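Local coordinates for protein putative diguanylate cyclase (GGDEF) with PAS/PAC domain (Rhodopseudomonas palustris, PDB 3LIF) that probably makes cyclic di-GMP from two GTP molecules at the membrane, and is represented here by its extracellular PDC-fold sensor domain, at residues 204-209 against 223-228; 170-175 against 194-199; 34-39 against 130-135; 27-32 against 228-233. All blocks are in the same frame, centred on the assembly; numbering follows the deposited sequence. Where two conformers were deposited one is given.

In the fold
The N-terminal helix 5-47 carries the first segments of two contacts. Residues 27-32 open the loop that interaction 4 closes at 228-233, and it holds the other three. Residues 34-39 follow on the same helix and meet 130-135 in interaction 3, which sets the helix on the first antiparallel sheet. After strand 141-149 completes the first sheet, the chain builds the second. Interaction 2 (170-175 against 194-199) packs helix 195-203 on it, and interaction 1 (204-209 against 223-228) pairs two of its strands. Interactions 3, 2 and 1 run in series inside interaction 4, and none cross. Interactions 1 and 4 share Ser228, where the hairpin runs into the loop that returns to the helix.

Interaction 1 of 4, residues 204-209 against 223-228; sequences SPDGYY and AYRRVS
Tyr224 lays one ring face over Gly207, whose CA is 3.5 Å from the ring centroid, a CH-pi contact. The CG of Tyr224 sits between the backbone N and the carbonyl carbon (chi1 72°), which swings the ring across to the neighbouring strand. There Tyr209 turns a ring edge to it, CE2 to CE2 at 3.5 Å. This is the tight, buried part, and Leu196 and Ala200 of helix 195-203 also touch the Tyr224 ring. The backbones are tied by Tyr224 N to Gly207 O at 2.9 Å and by Arg226 N to Pro205 O at 2.6 Å. The solvent side is the Pro205 end. Arg226 runs its CG along Pro205 CB at 3.8 Å, and its NH2 makes a weak hydrogen bond to Ser174 OG. Shortening Arg226 to an alanine would strip the cover from Pro205 CB and is likely to leave Ser174 OG without this weak partner. The Asp206-Arg225 side is looser and lies under helix 5-47. The two form a long salt bridge, Asp206 OD1 to Arg225 NH1 at 3.7 Å. The oxygen is well out of the guanidinium plane, and Arg225 spends its NE on Ser21 and its NH2 on Arg18 O. Backbone bonds and aromatic packing thus hold the hairpin, while its ion pair probably adds only undirected attraction.

Interaction 2 of 4, residues 170-175 against 194-199; sequences SLLHSD and MVLFQK
Leu172 and Phe197 both hold CG anti to the carbonyl carbon (chi1 -47° and -59°), and this brings the leucine branches of the strand up against the phenylalanine ring of the helix. The ring arrives edge first. Leu172 CB lies near the ring plane, 4.0 Å from CZ of Phe197, and Leu172 CD2 is 4.2 Å from CE2 of the same ring. Through its other branch Leu172 reaches Leu196, CD1 to CD1 at 4.2 Å. The neighbouring CE1 corner of the Phe197 ring lies by the end of the strand and the turn after it. CE1 of Phe197 is 3.4 Å from His173 O and also 3.4 Å from Ser174 O, and both oxygens come at the ring obliquely. No hydrogen bond joins the two segments. The turn has a lock of its own: Asp175 N donates to His173 ND1 at 2.9 Å, close to the imidazole plane, which makes ND1 the acceptor and limits rotation of that ring. The carboxylate of Asp175 is engaged by Arg177 in a salt bridge. On the helix side, O of selenomethionine Met194 accepts from both Phe197 N and Gln198 N at the start of the helix. The segment axes come within 11.8 Å and cross at -37°. This is a helix laid over one face of an antiparallel five-stranded sheet, as in the PDC (Cache) sensor fold.

Interaction 3 of 4, residues 34-39 against 130-135; sequences GADVVL and VSRRLE
The long N-terminal helix of this PDC sensor domain lies along the first antiparallel sheet, and here Asp36 and Leu39 meet Val130 to Arg132 of strand 126-135. The axes of the two segments approach to 9.0 Å and cross at -29°. Leu39 points at the strand and carries the apolar part. Its CD1 is 4.1 Å from Val130 CG1 and 4.0 Å from Ser131 CA, while its CB rests 4.0 Å from Arg132 CD. Asp36 supplies the charge. Its CG stands anti to the backbone N (chi1 -158°), and the carboxylate leans over to Arg132, with OD1 3.5 Å from NE in a salt bridge. The carboxylate and guanidinium planes are 81° apart, and the oxygen approaches obliquely. The pair probably attracts mainly by charge, and no hydrogen bond links the two segments. Asp40 adds a second, long and weak ion pair to the same NE, so the arginine probably feels negative charge from two acids of one helix. Around the contact, strand 141-149 adjoins strand 126-135 and lends Val145 to the packing on Leu39. Phe32, earlier on the helix, touches Val130. Helix 99-106 is reached from Ser131, whose side chain points away from the long helix.

Interaction 4 of 4, residues 27-32 against 228-233; sequences HATHTF and SRYPLV
Thr29 and Ser228 make the polar part of the contact. Thr29 OG1 donates to Ser228 O at 2.6 Å, in the carbonyl plane and on a lone pair. A water donates to the same OG1 and accepts from Ser228 N at 2.8 Å, so both backbone polar atoms of the serine are tied to one hydroxyl. With OG1 used this way, the methyl of Thr29 is left to meet Arg229: CG2 stands 3.7 Å from NH2, over one face of the guanidinium group. The aromatic part centres on Phe32. Its CB sits over the middle of the Tyr230 ring, 3.7 Å from the centroid, a CH-pi contact. The two rings themselves meet obliquely, with planes at 39°. Leu232 points against Phe32, and its CD1 lies over a face of that ring, 3.8 Å from the centroid. The CG of Leu232 is anti to the carbonyl carbon (chi1 -58°), which turns the branch to the helix. The hydroxyl of Tyr230 is hydrogen-bonded to Gln33, one residue further along the helix. With an alanine in place of Tyr230, Phe32 CB would lose the ring beneath it, and Gln33 is likely to be left without its hydroxyl partner. Ile114 of the first sheet also touches Phe32 and Leu232. The arrangement suits a double PDC (dCache-like) sensor, in which one long helix spans both sheets and the loop leading into strand 232-239 of the second leans on its middle.

Interaction 1 of 4, residues 204-209 against 223-228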
loop_
_atom_site.group_PDB
_atom_site.type_symbol
_atom_site.label_atom_id
_atom_site.label_comp_id
_atom_site.label_asym_id
_atom_site.label_seq_id
_atom_site.Cartn_x
_atom_site.Cartn_y
_atom_site.Cartn_z
ATOM N N SER A 204 2.565 -15.039 14.973
ATOM C CA SER A 204 1.289 -14.369 15.129
ATOM C C SER A 204 1.224 -12.882 14.918
ATOM O O SER A 204 2.240 -12.249 14.695
ATOM C CB SER A 204 0.858 -14.586 16.581
ATOM O OG SER A 204 0.897 -13.395 17.382
ATOM N N PRO A 205 0.025 -12.329 14.739
ATOM C CA PRO A 205 -0.220 -11.508 13.599
ATOM C C PRO A 205 -0.291 -10.052 14.142
ATOM O O PRO A 205 -0.339 -9.112 13.332
ATOM C CB PRO A 205 -1.686 -11.869 13.198
ATOM C CG PRO A 205 -2.310 -12.383 14.419
ATOM C CD PRO A 205 -1.170 -13.161 15.039
ATOM N N ASP A 206 -0.215 -9.795 15.459
ATOM C CA ASP A 206 0.881 -9.153 16.203
ATOM C C ASP A 206 1.395 -9.787 17.502
ATOM O O ASP A 206 0.798 -10.796 18.017
ATOM C CB ASP A 206 0.152 -7.933 16.730
ATOM C CG ASP A 206 -1.128 -8.361 17.557
ATOM O OD1 ASP A 206 -2.194 -8.732 17.004
ATOM O OD2 ASP A 206 -1.045 -8.431 18.789
ATOM N N GLY A 207 2.379 -9.136 18.152
ATOM C CA GLY A 207 2.797 -7.788 17.888
ATOM C C GLY A 207 3.866 -6.976 18.671
ATOM O O GLY A 207 3.936 -5.778 18.384
ATOM N N TYR A 208 4.756 -7.478 19.550
ATOM C CA TYR A 208 5.777 -6.506 20.131
ATOM C C TYR A 208 7.126 -7.014 20.648
ATOM O O TYR A 208 7.134 -7.889 21.452
ATOM C CB TYR A 208 5.151 -5.818 21.315
ATOM C CG TYR A 208 5.898 -4.663 21.942
ATOM C CD1 TYR A 208 5.733 -3.359 21.461
ATOM C CD2 TYR A 208 6.701 -4.856 23.081
ATOM C CE1 TYR A 208 6.390 -2.263 22.066
ATOM C CE2 TYR A 208 7.376 -3.780 23.703
ATOM C CZ TYR A 208 7.207 -2.479 23.190
ATOM O OH TYR A 208 7.847 -1.417 23.777
ATOM N N TYR A 209 8.268 -6.447 20.275
ATOM C CA TYR A 209 9.540 -7.078 20.681
ATOM C C TYR A 209 10.786 -6.259 20.412
ATOM O O TYR A 209 10.730 -5.199 19.811
ATOM C CB TYR A 209 9.722 -8.451 20.020
ATOM C CG TYR A 209 9.788 -8.398 18.516
ATOM C CD1 TYR A 209 10.986 -8.207 17.866
ATOM C CD2 TYR A 209 8.635 -8.511 17.747
ATOM C CE1 TYR A 209 11.028 -8.126 16.492
ATOM C CE2 TYR A 209 8.679 -8.426 16.373
ATOM C CZ TYR A 209 9.867 -8.243 15.744
ATOM O OH TYR A 209 9.915 -8.150 14.354
ATOM N N ALA A 223 6.544 -2.599 17.520
ATOM C CA ALA A 223 5.243 -3.216 17.575
ATOM C C ALA A 223 4.796 -3.344 16.112
ATOM O O ALA A 223 5.032 -2.425 15.300
ATOM C CB ALA A 223 4.295 -2.347 18.345
ATOM N N TYR A 224 4.177 -4.484 15.791
ATOM C CA TYR A 224 3.650 -4.743 14.471
ATOM C C TYR A 224 2.292 -5.363 14.571
ATOM O O TYR A 224 1.956 -6.011 15.556
ATOM C CB TYR A 224 4.519 -5.733 13.734
ATOM C CG TYR A 224 4.406 -7.143 14.263
ATOM C CD1 TYR A 224 3.396 -7.976 13.814
ATOM C CD2 TYR A 224 5.318 -7.650 15.255
ATOM C CE1 TYR A 224 3.286 -9.291 14.272
ATOM C CE2 TYR A 224 5.236 -8.952 15.727
ATOM C CZ TYR A 224 4.201 -9.767 15.224
ATOM O OH TYR A 224 4.032 -11.061 15.626
ATOM N N ARG A 225 1.543 -5.209 13.497
ATOM C CA ARG A 225 0.208 -5.759 13.380
ATOM C C ARG A 225 -0.244 -5.992 11.910
ATOM O O ARG A 225 -0.172 -5.086 11.057
ATOM C CB ARG A 225 -0.790 -4.820 14.088
ATOM C CG ARG A 225 -2.195 -5.374 14.125
ATOM C CD ARG A 225 -3.149 -4.413 14.721
ATOM N NE ARG A 225 -2.641 -3.910 16.002
ATOM C CZ ARG A 225 -2.968 -4.408 17.205
ATOM N NH1 ARG A 225 -3.804 -5.428 17.316
ATOM N NH2 ARG A 225 -2.457 -3.876 18.299
ATOM N N ARG A 226 -0.708 -7.205 11.611
ATOM C CA ARG A 226 -1.338 -7.466 10.301
ATOM C C ARG A 226 -2.436 -6.460 10.094
ATOM O O ARG A 226 -3.184 -6.165 11.030
ATOM C CB ARG A 226 -1.952 -8.843 10.213
ATOM C CG ARG A 226 -0.904 -9.868 10.019
ATOM C CD ARG A 226 -1.480 -11.141 9.419
ATOM N NE ARG A 226 -0.486 -12.217 9.450
ATOM C CZ ARG A 226 0.432 -12.445 8.504
ATOM N NH1 ARG A 226 1.258 -13.442 8.661
ATOM N NH2 ARG A 226 0.542 -11.697 7.421
ATOM N N VAL A 227 -2.521 -5.936 8.877
ATOM C CA VAL A 227 -3.548 -5.019 8.509
ATOM C C VAL A 227 -4.849 -5.776 8.142
ATOM O O VAL A 227 -4.949 -6.577 7.223
ATOM C CB VAL A 227 -3.086 -4.193 7.326
ATOM C CG1 VAL A 227 -4.301 -3.474 6.627
ATOM C CG2 VAL A 227 -1.984 -3.283 7.740
ATOM N N SER A 228 -5.883 -5.503 8.877
ATOM C CA SER A 228 -7.104 -6.192 8.567
ATOM C C SER A 228 -7.578 -6.058 7.074
ATOM O O SER A 228 -7.615 -4.954 6.508
ATOM C CB SER A 228 -8.173 -5.764 9.560
ATOM O OG SER A 228 -9.399 -6.055 8.974
#

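Interaction 2 of 4, residues 170-175 against 194-199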
loop_
_atom_site.group_PDB
_atom_site.type_symbol
_atom_site.label_atom_id
_atom_site.label_comp_id
_atom_site.label_asym_id
_atom_site.label_seq_id
_atom_site.Cartn_x
_atom_site.Cartn_y
_atom_site.Cartn_z
ATOM N N SER A 170 6.502 1.771 9.369
ATOM C CA SER A 170 6.543 1.144 8.043
ATOM C C SER A 170 5.239 0.563 7.635
ATOM O O SER A 170 4.451 0.062 8.488
ATOM C CB SER A 170 7.527 0.007 8.019
ATOM O OG SER A 170 8.772 0.562 8.268
ATOM N N LEU A 171 5.031 0.551 6.323
ATOM C CA LEU A 171 3.915 -0.186 5.786
ATOM C C LEU A 171 4.509 -1.250 4.903
ATOM O O LEU A 171 5.219 -0.928 3.959
ATOM C CB LEU A 171 3.009 0.741 4.999
ATOM C CG LEU A 171 1.861 0.023 4.286
ATOM C CD1 LEU A 171 0.960 -0.637 5.236
ATOM C CD2 LEU A 171 1.076 0.931 3.377
ATOM N N LEU A 172 4.259 -2.515 5.227
ATOM C CA LEU A 172 4.802 -3.592 4.422
ATOM C C LEU A 172 3.769 -4.562 3.879
ATOM O O LEU A 172 2.619 -4.626 4.350
ATOM C CB LEU A 172 5.902 -4.375 5.143
ATOM C CG LEU A 172 6.968 -3.532 5.844
ATOM C CD1 LEU A 172 6.755 -3.603 7.396
ATOM C CD2 LEU A 172 8.350 -3.985 5.457
ATOM N N HIS A 173 4.181 -5.302 2.852
ATOM C CA HIS A 173 3.300 -6.294 2.326
ATOM C C HIS A 173 3.521 -7.491 3.221
ATOM O O HIS A 173 4.649 -7.753 3.737
ATOM C CB HIS A 173 3.669 -6.648 0.908
ATOM C CG HIS A 173 2.697 -7.562 0.254
ATOM N ND1 HIS A 173 2.686 -8.927 0.493
ATOM C CD2 HIS A 173 1.702 -7.317 -0.649
ATOM C CE1 HIS A 173 1.728 -9.484 -0.242
ATOM N NE2 HIS A 173 1.097 -8.525 -0.917
ATOM N N SER A 174 2.444 -8.225 3.429
ATOM C CA SER A 174 2.545 -9.472 4.124
ATOM C C SER A 174 3.778 -10.323 3.731
ATOM O O SER A 174 4.294 -11.056 4.538
ATOM C CB SER A 174 1.289 -10.229 3.840
ATOM O OG SER A 174 1.465 -11.507 4.326
ATOM N N ASP A 175 4.262 -10.214 2.493
ATOM C CA ASP A 175 5.414 -11.052 2.060
ATOM C C ASP A 175 6.759 -10.378 2.183
ATOM O O ASP A 175 7.753 -10.864 1.644
ATOM C CB ASP A 175 5.258 -11.586 0.607
ATOM C CG ASP A 175 5.256 -10.477 -0.450
ATOM O OD1 ASP A 175 5.895 -9.371 -0.306
ATOM O OD2 ASP A 175 4.563 -10.727 -1.453
HETATM N N MSE A 194 14.015 -9.900 7.593
HETATM C CA MSE A 194 13.727 -9.432 8.941
HETATM C C MSE A 194 13.068 -10.545 9.831
HETATM O O MSE A 194 12.312 -11.442 9.382
HETATM C CB MSE A 194 12.807 -8.176 8.919
HETATM C CG MSE A 194 13.455 -6.788 8.670
HETATM SE SE MSE A 194 12.020 -5.582 8.519
HETATM C CE MSE A 194 12.653 -5.168 6.781
ATOM N N VAL A 195 13.333 -10.416 11.110
ATOM C CA VAL A 195 12.798 -11.275 12.094
ATOM C C VAL A 195 11.282 -11.207 12.024
ATOM O O VAL A 195 10.582 -12.248 12.205
ATOM C CB VAL A 195 13.307 -10.808 13.509
ATOM C CG1 VAL A 195 12.458 -11.339 14.607
ATOM C CG2 VAL A 195 14.761 -11.259 13.698
ATOM N N LEU A 196 10.766 -9.989 11.830
ATOM C CA LEU A 196 9.334 -9.784 11.638
ATOM C C LEU A 196 8.709 -10.862 10.731
ATOM O O LEU A 196 7.613 -11.381 11.022
ATOM C CB LEU A 196 9.149 -8.450 10.940
ATOM C CG LEU A 196 7.926 -7.623 11.279
ATOM C CD1 LEU A 196 7.591 -6.763 10.057
ATOM C CD2 LEU A 196 6.710 -8.434 11.863
ATOM N N PHE A 197 9.406 -11.184 9.630
ATOM C CA PHE A 197 8.860 -12.149 8.706
ATOM C C PHE A 197 9.349 -13.573 8.945
ATOM O O PHE A 197 8.585 -14.527 8.703
ATOM C CB PHE A 197 9.027 -11.709 7.234
ATOM C CG PHE A 197 8.359 -10.391 6.925
ATOM C CD1 PHE A 197 7.008 -10.338 6.594
ATOM C CD2 PHE A 197 9.068 -9.193 7.004
ATOM C CE1 PHE A 197 6.381 -9.132 6.322
ATOM C CE2 PHE A 197 8.451 -7.970 6.725
ATOM C CZ PHE A 197 7.107 -7.932 6.422
ATOM N N GLN A 198 10.589 -13.739 9.411
ATOM C CA GLN A 198 11.111 -15.071 9.677
ATOM C C GLN A 198 10.453 -15.757 10.898
ATOM O O GLN A 198 10.152 -16.951 10.838
ATOM C CB GLN A 198 12.604 -15.037 9.818
ATOM C CG GLN A 198 13.351 -14.639 8.508
ATOM C CD GLN A 198 13.084 -15.611 7.363
ATOM O OE1 GLN A 198 12.693 -15.210 6.301
ATOM N NE2 GLN A 198 13.331 -16.900 7.583
ATOM N N LYS A 199 10.153 -15.030 11.987
ATOM C CA LYS A 199 9.629 -15.715 13.194
ATOM C C LYS A 199 8.358 -15.052 13.779
ATOM O O LYS A 199 7.363 -15.729 14.071
ATOM C CB LYS A 199 10.756 -15.832 14.228
ATOM C CG LYS A 199 12.083 -16.489 13.701
ATOM C CD LYS A 199 12.291 -17.698 14.541
ATOM C CE LYS A 199 12.731 -18.987 13.819
ATOM N NZ LYS A 199 14.171 -18.966 13.534
#

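Interaction 3 of 4, residues 34-39 against 130-135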
loop_
_atom_site.group_PDB
_atom_site.type_symbol
_atom_site.label_atom_id
_atom_site.label_comp_id
_atom_site.label_asym_id
_atom_site.label_seq_id
_atom_site.Cartn_x
_atom_site.Cartn_y
_atom_site.Cartn_z
ATOM N N GLY A 34 -11.121 2.658 0.894
ATOM C CA GLY A 34 -11.545 3.820 0.155
ATOM C C GLY A 34 -11.314 3.607 -1.322
ATOM O O GLY A 34 -12.180 3.918 -2.129
ATOM N N ALA A 35 -10.137 3.061 -1.660
ATOM C CA ALA A 35 -9.688 2.901 -3.011
ATOM C C ALA A 35 -10.488 1.780 -3.623
ATOM O O ALA A 35 -10.918 1.885 -4.767
ATOM C CB ALA A 35 -8.200 2.574 -3.032
ATOM N N ASP A 36 -10.704 0.711 -2.870
ATOM C CA ASP A 36 -11.490 -0.380 -3.388
ATOM C C ASP A 36 -12.848 0.133 -3.857
ATOM O O ASP A 36 -13.305 -0.114 -4.968
ATOM C CB ASP A 36 -11.717 -1.389 -2.309
ATOM C CG ASP A 36 -12.050 -2.741 -2.864
ATOM O OD1 ASP A 36 -12.214 -2.827 -4.131
ATOM O OD2 ASP A 36 -12.064 -3.722 -2.055
ATOM N N VAL A 37 -13.511 0.877 -2.996
ATOM C CA VAL A 37 -14.801 1.400 -3.336
ATOM C C VAL A 37 -14.700 2.171 -4.665
ATOM O O VAL A 37 -15.546 2.007 -5.557
ATOM C CB VAL A 37 -15.410 2.278 -2.126
ATOM C CG1 VAL A 37 -16.325 3.359 -2.635
ATOM C CG2 VAL A 37 -16.142 1.385 -1.139
ATOM N N VAL A 38 -13.697 3.026 -4.811
ATOM C CA VAL A 38 -13.656 3.783 -6.051
ATOM C C VAL A 38 -13.444 2.892 -7.298
ATOM O O VAL A 38 -14.087 3.096 -8.346
ATOM C CB VAL A 38 -12.602 4.833 -6.006
ATOM C CG1 VAL A 38 -12.286 5.278 -7.399
ATOM C CG2 VAL A 38 -13.099 5.985 -5.189
ATOM N N LEU A 39 -12.549 1.902 -7.198
ATOM C CA LEU A 39 -12.259 1.124 -8.382
ATOM C C LEU A 39 -13.565 0.462 -8.712
ATOM O O LEU A 39 -13.995 0.409 -9.873
ATOM C CB LEU A 39 -11.119 0.113 -8.210
ATOM C CG LEU A 39 -9.708 0.734 -8.107
ATOM C CD1 LEU A 39 -8.717 -0.028 -8.909
ATOM C CD2 LEU A 39 -9.681 2.115 -8.522
ATOM N N VAL A 130 -2.655 -0.784 -7.407
ATOM C CA VAL A 130 -3.808 -1.509 -6.898
ATOM C C VAL A 130 -4.726 -1.683 -8.124
ATOM O O VAL A 130 -4.730 -0.793 -9.037
ATOM C CB VAL A 130 -4.435 -0.584 -5.810
ATOM C CG1 VAL A 130 -5.491 0.405 -6.389
ATOM C CG2 VAL A 130 -4.901 -1.344 -4.620
ATOM N N SER A 131 -5.446 -2.810 -8.225
ATOM C CA SER A 131 -6.158 -3.062 -9.475
ATOM C C SER A 131 -7.359 -3.999 -9.360
ATOM O O SER A 131 -7.415 -4.881 -8.492
ATOM C CB SER A 131 -5.165 -3.600 -10.553
ATOM O OG SER A 131 -4.819 -4.975 -10.347
ATOM N N ARG A 132 -8.310 -3.832 -10.283
ATOM C CA ARG A 132 -9.532 -4.667 -10.293
ATOM C C ARG A 132 -9.885 -5.180 -11.689
ATOM O O ARG A 132 -9.760 -4.451 -12.688
ATOM C CB ARG A 132 -10.735 -3.959 -9.570
ATOM C CG ARG A 132 -10.967 -4.533 -8.164
ATOM C CD ARG A 132 -11.903 -3.716 -7.215
ATOM N NE ARG A 132 -13.224 -4.354 -7.172
ATOM C CZ ARG A 132 -13.380 -5.546 -7.712
ATOM N NH1 ARG A 132 -12.292 -6.123 -8.248
ATOM N NH2 ARG A 132 -14.551 -6.155 -7.700
ATOM N N ARG A 133 -10.317 -6.428 -11.771
ATOM C CA ARG A 133 -10.823 -6.994 -13.026
ATOM C C ARG A 133 -12.083 -6.332 -13.590
ATOM O O ARG A 133 -13.096 -6.300 -12.886
ATOM C CB ARG A 133 -11.184 -8.430 -12.788
ATOM C CG ARG A 133 -11.701 -9.137 -13.996
ATOM C CD ARG A 133 -12.425 -10.392 -13.570
ATOM N NE ARG A 133 -11.862 -11.533 -14.256
ATOM C CZ ARG A 133 -12.528 -12.294 -15.115
ATOM N NH1 ARG A 133 -13.820 -12.013 -15.366
ATOM N NH2 ARG A 133 -11.880 -13.303 -15.711
ATOM N N LEU A 134 -12.044 -5.812 -14.835
ATOM C CA LEU A 134 -13.262 -5.345 -15.581
ATOM C C LEU A 134 -14.048 -6.486 -16.220
ATOM O O LEU A 134 -13.479 -7.520 -16.604
ATOM C CB LEU A 134 -12.880 -4.395 -16.675
ATOM C CG LEU A 134 -12.146 -3.217 -16.081
ATOM C CD1 LEU A 134 -11.842 -2.253 -17.191
ATOM C CD2 LEU A 134 -12.978 -2.570 -14.925
ATOM N N GLU A 135 -15.356 -6.324 -16.316
ATOM C CA GLU A 135 -16.200 -7.393 -16.831
ATOM C C GLU A 135 -17.325 -6.793 -17.669
ATOM O O GLU A 135 -17.712 -5.621 -17.512
ATOM C CB GLU A 135 -16.743 -8.299 -15.721
ATOM C CG GLU A 135 -15.741 -9.340 -15.267
ATOM C CD GLU A 135 -16.280 -10.291 -14.199
ATOM O OE1 GLU A 135 -15.485 -11.151 -13.767
ATOM O OE2 GLU A 135 -17.469 -10.180 -13.790
#

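Interaction 4 of 4, residues 27-32 against 228-233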
loop_
_atom_site.group_PDB
_atom_site.type_symbol
_atom_site.label_atom_id
_atom_site.label_comp_id
_atom_site.label_asym_id
_atom_site.label_seq_id
_atom_site.Cartn_x
_atom_site.Cartn_y
_atom_site.Cartn_z
ATOM N N HIS A 27 -5.956 2.660 9.755
ATOM C CA HIS A 27 -5.767 3.640 8.732
ATOM C C HIS A 27 -5.495 2.945 7.370
ATOM O O HIS A 27 -5.977 3.419 6.315
ATOM C CB HIS A 27 -4.602 4.474 9.112
ATOM C CG HIS A 27 -4.277 5.499 8.113
ATOM N ND1 HIS A 27 -3.304 5.316 7.158
ATOM C CD2 HIS A 27 -4.745 6.754 7.946
ATOM C CE1 HIS A 27 -3.188 6.414 6.439
ATOM N NE2 HIS A 27 -4.048 7.305 6.898
ATOM N N ALA A 28 -4.724 1.839 7.383
ATOM C CA ALA A 28 -4.375 1.191 6.136
ATOM C C ALA A 28 -5.664 0.606 5.651
ATOM O O ALA A 28 -6.106 0.891 4.530
ATOM C CB ALA A 28 -3.332 0.114 6.313
ATOM N N THR A 29 -6.306 -0.175 6.506
ATOM C CA THR A 29 -7.554 -0.759 6.082
ATOM C C THR A 29 -8.483 0.294 5.475
ATOM O O THR A 29 -8.991 0.129 4.379
ATOM C CB THR A 29 -8.283 -1.514 7.167
ATOM O OG1 THR A 29 -7.484 -2.626 7.617
ATOM C CG2 THR A 29 -9.581 -2.047 6.570
ATOM N N HIS A 30 -8.689 1.396 6.157
ATOM C CA HIS A 30 -9.657 2.379 5.678
ATOM C C HIS A 30 -9.174 2.970 4.349
ATOM O O HIS A 30 -9.991 3.186 3.442
ATOM C CB HIS A 30 -9.939 3.525 6.693
ATOM C CG HIS A 30 -10.654 3.103 7.948
ATOM N ND1 HIS A 30 -11.559 2.062 7.987
ATOM C CD2 HIS A 30 -10.604 3.609 9.209
ATOM C CE1 HIS A 30 -12.015 1.929 9.222
ATOM N NE2 HIS A 30 -11.452 2.856 9.980
ATOM N N THR A 31 -7.865 3.232 4.230
ATOM C CA THR A 31 -7.342 3.840 2.994
ATOM C C THR A 31 -7.501 2.918 1.770
ATOM O O THR A 31 -8.018 3.324 0.738
ATOM C CB THR A 31 -5.899 4.152 3.118
ATOM O OG1 THR A 31 -5.702 5.031 4.235
ATOM C CG2 THR A 31 -5.410 4.801 1.845
ATOM N N PHE A 32 -7.080 1.669 1.892
ATOM C CA PHE A 32 -7.338 0.735 0.799
ATOM C C PHE A 32 -8.823 0.545 0.507
ATOM O O PHE A 32 -9.207 0.485 -0.666
ATOM C CB PHE A 32 -6.570 -0.586 0.971
ATOM C CG PHE A 32 -5.107 -0.420 0.697
ATOM C CD1 PHE A 32 -4.253 0.049 1.681
ATOM C CD2 PHE A 32 -4.591 -0.642 -0.578
ATOM C CE1 PHE A 32 -2.897 0.257 1.412
ATOM C CE2 PHE A 32 -3.236 -0.478 -0.828
ATOM C CZ PHE A 32 -2.403 0.005 0.146
ATOM N N SER A 228 -5.883 -5.503 8.877
ATOM C CA SER A 228 -7.104 -6.192 8.567
ATOM C C SER A 228 -7.578 -6.058 7.074
ATOM O O SER A 228 -7.615 -4.954 6.508
ATOM C CB SER A 228 -8.173 -5.764 9.560
ATOM O OG SER A 228 -9.399 -6.055 8.974
ATOM N N ARG A 229 -7.904 -7.198 6.453
ATOM C CA ARG A 229 -8.622 -7.206 5.189
ATOM C C ARG A 229 -7.752 -6.986 3.919
ATOM O O ARG A 229 -8.306 -6.941 2.801
ATOM C CB ARG A 229 -9.743 -6.162 5.284
ATOM C CG ARG A 229 -11.092 -6.637 4.785
ATOM C CD ARG A 229 -12.277 -6.215 5.635
ATOM N NE ARG A 229 -12.709 -4.854 5.370
ATOM C CZ ARG A 229 -12.817 -3.931 6.319
ATOM N NH1 ARG A 229 -12.505 -4.232 7.578
ATOM N NH2 ARG A 229 -13.220 -2.708 6.021
ATOM N N TYR A 230 -6.428 -6.818 4.074
ATOM C CA TYR A 230 -5.453 -6.720 2.961
ATOM C C TYR A 230 -4.140 -7.356 3.408
ATOM O O TYR A 230 -3.799 -7.246 4.573
ATOM C CB TYR A 230 -5.184 -5.260 2.556
ATOM C CG TYR A 230 -6.440 -4.585 2.164
ATOM C CD1 TYR A 230 -6.925 -4.703 0.858
ATOM C CD2 TYR A 230 -7.213 -3.885 3.103
ATOM C CE1 TYR A 230 -8.106 -4.144 0.483
ATOM C CE2 TYR A 230 -8.450 -3.308 2.719
ATOM C CZ TYR A 230 -8.890 -3.457 1.401
ATOM O OH TYR A 230 -10.070 -2.884 0.954
ATOM N N PRO A 231 -3.382 -7.997 2.482
ATOM C CA PRO A 231 -2.091 -8.601 2.891
ATOM C C PRO A 231 -0.975 -7.548 3.183
ATOM O O PRO A 231 0.062 -7.509 2.494
ATOM C CB PRO A 231 -1.707 -9.431 1.678
ATOM C CG PRO A 231 -2.306 -8.649 0.476
ATOM C CD PRO A 231 -3.593 -8.026 1.015
ATOM N N LEU A 232 -1.199 -6.692 4.177
ATOM C CA LEU A 232 -0.233 -5.652 4.548
ATOM C C LEU A 232 0.110 -5.815 6.040
ATOM O O LEU A 232 -0.655 -6.416 6.776
ATOM C CB LEU A 232 -0.848 -4.280 4.286
ATOM C CG LEU A 232 -1.280 -4.084 2.834
ATOM C CD1 LEU A 232 -1.985 -2.746 2.612
ATOM C CD2 LEU A 232 -0.055 -4.158 1.913
ATOM N N VAL A 233 1.237 -5.292 6.484
ATOM C CA VAL A 233 1.566 -5.277 7.899
ATOM C C VAL A 233 1.992 -3.858 8.231
ATOM O O VAL A 233 2.550 -3.178 7.388
ATOM C CB VAL A 233 2.765 -6.179 8.158
ATOM C CG1 VAL A 233 3.024 -6.339 9.663
ATOM C CG2 VAL A 233 2.505 -7.514 7.528
HETATM O O HOH W 1 -6.465 -3.052 10.013
#